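PDB 2YJK: AFP from Microbacterium arborescens, which binds iron and probably stores it as a member of the Dps family, a dodecameric protein with the ferritin fold. Local coordinates for residues M32-V46 with H55-A69. Sequence-based numbering, arbitrary orientation.
With OFE (Iron(II) oxide), chain B.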
# COMPACT_ATOMS: atom_id res chain seq x y z
N MET C 32 -21.66 22.94 -7.22
CA MET C 32 -20.86 21.86 -6.65
C MET C 32 -20.11 22.28 -5.39
O MET C 32 -19.99 21.50 -4.49
CB MET C 32 -19.89 21.40 -7.67
CG MET C 32 -20.55 20.50 -8.79
SD MET C 32 -21.58 19.11 -8.15
CE MET C 32 -23.12 19.67 -8.72
N GLN C 33 -19.60 23.51 -5.35
CA GLN C 33 -18.86 23.98 -4.22
C GLN C 33 -19.84 24.27 -3.06
O GLN C 33 -19.47 24.04 -1.89
CB GLN C 33 -18.04 25.24 -4.61
CG GLN C 33 -17.04 25.74 -3.58
CD GLN C 33 -16.01 24.67 -3.21
OE1 GLN C 33 -16.09 24.07 -2.12
NE2 GLN C 33 -15.04 24.42 -4.08
N ALA C 34 -21.05 24.81 -3.37
CA ALA C 34 -22.15 24.96 -2.37
C ALA C 34 -22.56 23.59 -1.75
O ALA C 34 -22.75 23.50 -0.53
CB ALA C 34 -23.39 25.62 -3.00
N LEU C 35 -22.62 22.54 -2.59
CA LEU C 35 -22.92 21.19 -2.16
C LEU C 35 -21.85 20.61 -1.22
O LEU C 35 -22.20 19.88 -0.28
CB LEU C 35 -23.12 20.30 -3.37
CG LEU C 35 -23.69 18.92 -3.08
CD1 LEU C 35 -25.06 19.08 -2.49
CD2 LEU C 35 -23.61 17.84 -4.27
N VAL C 36 -20.57 20.99 -1.39
CA VAL C 36 -19.53 20.63 -0.41
C VAL C 36 -19.92 21.20 1.00
O VAL C 36 -19.92 20.47 2.02
CB VAL C 36 -18.12 21.18 -0.82
CG1 VAL C 36 -17.17 21.10 0.37
CG2 VAL C 36 -17.53 20.35 -2.02
N VAL C 37 -20.27 22.49 1.04
CA VAL C 37 -20.52 23.15 2.31
C VAL C 37 -21.87 22.70 2.94
O VAL C 37 -21.93 22.32 4.12
CB VAL C 37 -20.48 24.70 2.17
CG1 VAL C 37 -20.99 25.34 3.48
CG2 VAL C 37 -19.02 25.16 1.82
N ASN C 38 -22.93 22.75 2.14
CA ASN C 38 -24.24 22.32 2.62
C ASN C 38 -24.34 20.81 2.89
O ASN C 38 -25.17 20.38 3.69
CB ASN C 38 -25.34 22.82 1.66
CG ASN C 38 -25.37 24.33 1.59
OD1 ASN C 38 -25.19 24.99 2.62
ND2 ASN C 38 -25.58 24.91 0.37
N GLY C 39 -23.51 20.00 2.21
CA GLY C 39 -23.48 18.61 2.41
C GLY C 39 -22.79 18.34 3.75
O GLY C 39 -23.17 17.41 4.49
N LYS C 40 -21.74 19.11 4.05
CA LYS C 40 -21.10 18.93 5.36
C LYS C 40 -22.05 19.30 6.46
O LYS C 40 -22.14 18.58 7.45
CB LYS C 40 -19.81 19.73 5.51
CG LYS C 40 -18.62 19.01 4.89
CD LYS C 40 -18.15 17.79 5.79
CE LYS C 40 -16.73 17.43 5.47
NZ LYS C 40 -16.31 16.15 6.14
N GLN C 41 -22.78 20.40 6.27
CA GLN C 41 -23.85 20.75 7.15
C GLN C 41 -24.79 19.58 7.39
O GLN C 41 -25.07 19.32 8.53
CB GLN C 41 -24.63 21.98 6.60
CG GLN C 41 -25.95 22.28 7.33
CD GLN C 41 -25.75 22.90 8.74
OE1 GLN C 41 -24.62 23.13 9.21
NE2 GLN C 41 -26.86 23.13 9.44
N ALA C 42 -25.29 18.91 6.33
CA ALA C 42 -26.22 17.74 6.44
C ALA C 42 -25.49 16.58 7.16
O ALA C 42 -26.02 15.92 8.07
CB ALA C 42 -26.71 17.28 5.00
N HIS C 43 -24.22 16.42 6.83
CA HIS C 43 -23.37 15.37 7.41
C HIS C 43 -23.25 15.56 8.94
O HIS C 43 -23.40 14.58 9.69
CB HIS C 43 -22.04 15.50 6.70
CG HIS C 43 -20.95 14.68 7.29
ND1 HIS C 43 -20.85 13.31 7.09
CD2 HIS C 43 -19.89 15.04 8.06
CE1 HIS C 43 -19.77 12.87 7.71
NE2 HIS C 43 -19.17 13.90 8.28
N TRP C 44 -23.02 16.81 9.41
CA TRP C 44 -22.87 17.08 10.88
C TRP C 44 -24.20 16.90 11.68
O TRP C 44 -24.20 16.37 12.81
CB TRP C 44 -22.27 18.49 11.14
CG TRP C 44 -20.86 18.59 10.53
CD1 TRP C 44 -19.90 17.55 10.45
CD2 TRP C 44 -20.24 19.75 9.95
NE1 TRP C 44 -18.76 18.04 9.84
CE2 TRP C 44 -18.94 19.36 9.51
CE3 TRP C 44 -20.66 21.08 9.77
CZ2 TRP C 44 -18.03 20.29 8.89
CZ3 TRP C 44 -19.76 22.02 9.16
CH2 TRP C 44 -18.48 21.61 8.70
N ASN C 45 -25.31 17.31 11.06
CA ASN C 45 -26.61 17.53 11.74
C ASN C 45 -27.61 16.39 11.62
O ASN C 45 -28.69 16.39 12.29
CB ASN C 45 -27.17 18.88 11.28
CG ASN C 45 -26.39 20.05 11.90
OD1 ASN C 45 -26.43 20.25 13.10
ND2 ASN C 45 -25.57 20.71 11.10
N VAL C 46 -27.28 15.41 10.78
CA VAL C 46 -28.16 14.26 10.56
C VAL C 46 -28.42 13.41 11.82
O VAL C 46 -27.53 13.23 12.64
CB VAL C 46 -27.72 13.42 9.32
CG1 VAL C 46 -26.33 12.73 9.50
CG2 VAL C 46 -28.81 12.37 8.99
N HIS C 55 -24.69 9.45 7.39
CA HIS C 55 -23.51 10.25 7.77
C HIS C 55 -22.34 9.95 6.80
O HIS C 55 -21.71 10.85 6.30
CB HIS C 55 -23.13 9.91 9.23
CG HIS C 55 -21.94 10.64 9.76
ND1 HIS C 55 -21.98 11.98 10.16
CD2 HIS C 55 -20.69 10.20 10.06
CE1 HIS C 55 -20.79 12.33 10.61
NE2 HIS C 55 -19.99 11.26 10.58
N GLU C 56 -22.09 8.68 6.53
CA GLU C 56 -21.00 8.27 5.65
C GLU C 56 -21.26 8.48 4.19
O GLU C 56 -20.37 8.95 3.49
CB GLU C 56 -20.60 6.82 5.91
CG GLU C 56 -19.99 6.65 7.28
CD GLU C 56 -18.96 5.51 7.34
OE1 GLU C 56 -19.11 4.51 6.56
OE2 GLU C 56 -18.02 5.62 8.18
N LEU C 57 -22.48 8.17 3.73
CA LEU C 57 -22.87 8.48 2.35
C LEU C 57 -22.76 10.00 2.02
O LEU C 57 -22.24 10.38 0.96
CB LEU C 57 -24.29 7.96 2.03
CG LEU C 57 -24.88 8.33 0.66
CD1 LEU C 57 -23.95 7.73 -0.42
CD2 LEU C 57 -26.29 7.67 0.54
N LEU C 58 -23.27 10.86 2.91
CA LEU C 58 -23.12 12.29 2.72
C LEU C 58 -21.65 12.70 2.63
O LEU C 58 -21.29 13.47 1.77
CB LEU C 58 -23.84 13.06 3.83
CG LEU C 58 -25.37 13.08 3.79
CD1 LEU C 58 -25.97 13.66 5.12
CD2 LEU C 58 -25.83 13.93 2.64
N ASP C 59 -20.76 12.18 3.47
CA ASP C 59 -19.33 12.50 3.32
C ASP C 59 -18.82 12.15 1.90
O ASP C 59 -17.97 12.85 1.33
CB ASP C 59 -18.46 11.81 4.38
CG ASP C 59 -17.61 12.82 5.17
OD1 ASP C 59 -17.67 14.05 4.89
OD2 ASP C 59 -16.90 12.41 6.12
N SER C 60 -19.34 11.08 1.33
CA SER C 60 -18.84 10.66 0.04
C SER C 60 -19.42 11.52 -1.10
O SER C 60 -18.70 11.86 -2.04
CB SER C 60 -18.95 9.13 -0.06
OG SER C 60 -19.73 8.80 -1.16
N VAL C 61 -20.64 12.03 -0.90
CA VAL C 61 -21.27 13.04 -1.79
C VAL C 61 -20.47 14.36 -1.80
O VAL C 61 -20.27 14.96 -2.83
CB VAL C 61 -22.78 13.31 -1.40
CG1 VAL C 61 -23.35 14.60 -1.96
CG2 VAL C 61 -23.69 12.05 -1.75
N VAL C 62 -20.05 14.80 -0.63
CA VAL C 62 -19.25 16.00 -0.46
C VAL C 62 -17.90 15.80 -1.19
O VAL C 62 -17.45 16.71 -1.90
CB VAL C 62 -19.02 16.23 1.06
CG1 VAL C 62 -17.84 17.16 1.32
CG2 VAL C 62 -20.26 16.77 1.73
N ALA C 63 -17.27 14.62 -1.02
CA ALA C 63 -15.93 14.36 -1.54
C ALA C 63 -16.06 14.40 -3.10
O ALA C 63 -15.27 15.08 -3.74
CB ALA C 63 -15.38 13.02 -1.02
N HIS C 64 -17.12 13.77 -3.67
CA HIS C 64 -17.45 13.91 -5.10
C HIS C 64 -17.70 15.35 -5.53
O HIS C 64 -17.10 15.81 -6.53
CB HIS C 64 -18.65 13.04 -5.47
CG HIS C 64 -18.37 11.56 -5.33
ND1 HIS C 64 -19.37 10.62 -5.20
CD2 HIS C 64 -17.21 10.89 -5.20
CE1 HIS C 64 -18.84 9.42 -5.06
NE2 HIS C 64 -17.52 9.56 -5.05
N ALA C 65 -18.57 16.09 -4.81
CA ALA C 65 -18.86 17.46 -5.22
C ALA C 65 -17.54 18.29 -5.29
O ALA C 65 -17.30 19.02 -6.28
CB ALA C 65 -19.93 18.14 -4.22
N GLN C 66 -16.71 18.17 -4.27
CA GLN C 66 -15.43 18.86 -4.28
C GLN C 66 -14.59 18.50 -5.51
O GLN C 66 -14.05 19.38 -6.10
CB GLN C 66 -14.58 18.64 -3.00
CG GLN C 66 -13.34 19.57 -2.95
CD GLN C 66 -13.75 21.08 -2.88
OE1 GLN C 66 -13.76 21.81 -3.90
NE2 GLN C 66 -14.17 21.51 -1.70
N ASP C 67 -14.51 17.23 -5.89
CA ASP C 67 -13.75 16.85 -7.08
C ASP C 67 -14.38 17.47 -8.30
O ASP C 67 -13.67 18.04 -9.13
CB ASP C 67 -13.64 15.34 -7.26
CG ASP C 67 -12.65 14.71 -6.27
OD1 ASP C 67 -11.59 15.34 -5.91
OD2 ASP C 67 -12.94 13.55 -5.80
N TYR C 68 -15.69 17.42 -8.39
CA TYR C 68 -16.38 17.98 -9.57
C TYR C 68 -16.20 19.46 -9.68
O TYR C 68 -15.98 19.96 -10.78
CB TYR C 68 -17.87 17.61 -9.57
CG TYR C 68 -18.13 16.13 -9.57
CD1 TYR C 68 -17.22 15.21 -10.20
CD2 TYR C 68 -19.26 15.61 -8.94
CE1 TYR C 68 -17.47 13.85 -10.18
CE2 TYR C 68 -19.51 14.23 -8.92
CZ TYR C 68 -18.64 13.39 -9.54
OH TYR C 68 -18.92 12.06 -9.46
N ALA C 69 -16.24 20.17 -8.55
CA ALA C 69 -16.04 21.63 -8.56
C ALA C 69 -14.64 21.93 -9.12
O ALA C 69 -14.47 22.77 -10.03
CB ALA C 69 -16.22 22.24 -7.12
FE OFE B . -17.04 14.18 9.59
O OFE B . -15.56 14.07 7.60
O HOH W 1 -17.15 11.95 10.36
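His43 and His55 lie ring over ring, an offset stack with centroids 3.8 Å apart. His43 CB touches Leu58 CB. With CG anti to the backbone N (chi1 170°), the ring is carried in between His55 on one face and the Asp59 carboxylate on the other. His43 ND1 donates in the ring plane to His55 O at 2.7 Å; His55 ND1 returns a bond to His43 O at 3.0 Å. His43 CE1 lies over the His55 ring, 3.1 Å from His55 CE1, while CD2 lies toward the iron. At the tip His43 NE2 binds iron at 2.5 Å, alongside a water; Asp70 and Glu74 of a neighbouring subunit complete the site. An alanine here would probably cost the iron its ligand from this chain and take the stack and the ND1 bond from His55. Lys40 NZ forms salt bridges with Asp59 OD1, which uses its syn lone pair, and with Asp70 of that neighbour, and lies 2.6 Å from OFE O. Further along, Val62 is a knob among Leu35, Val36, Gly39 and Lys40, and the Gln33 and Gln66 amides exchange two hydrogen bonds. Segments 32-46 and 55-69, axes at 156°, belong to helices 15-45 and 51-78 of the ferritin-fold four-helix bundle; Met32 and Ala42 pack on helix 105-130, Val61 and Tyr68 on helix 135-156.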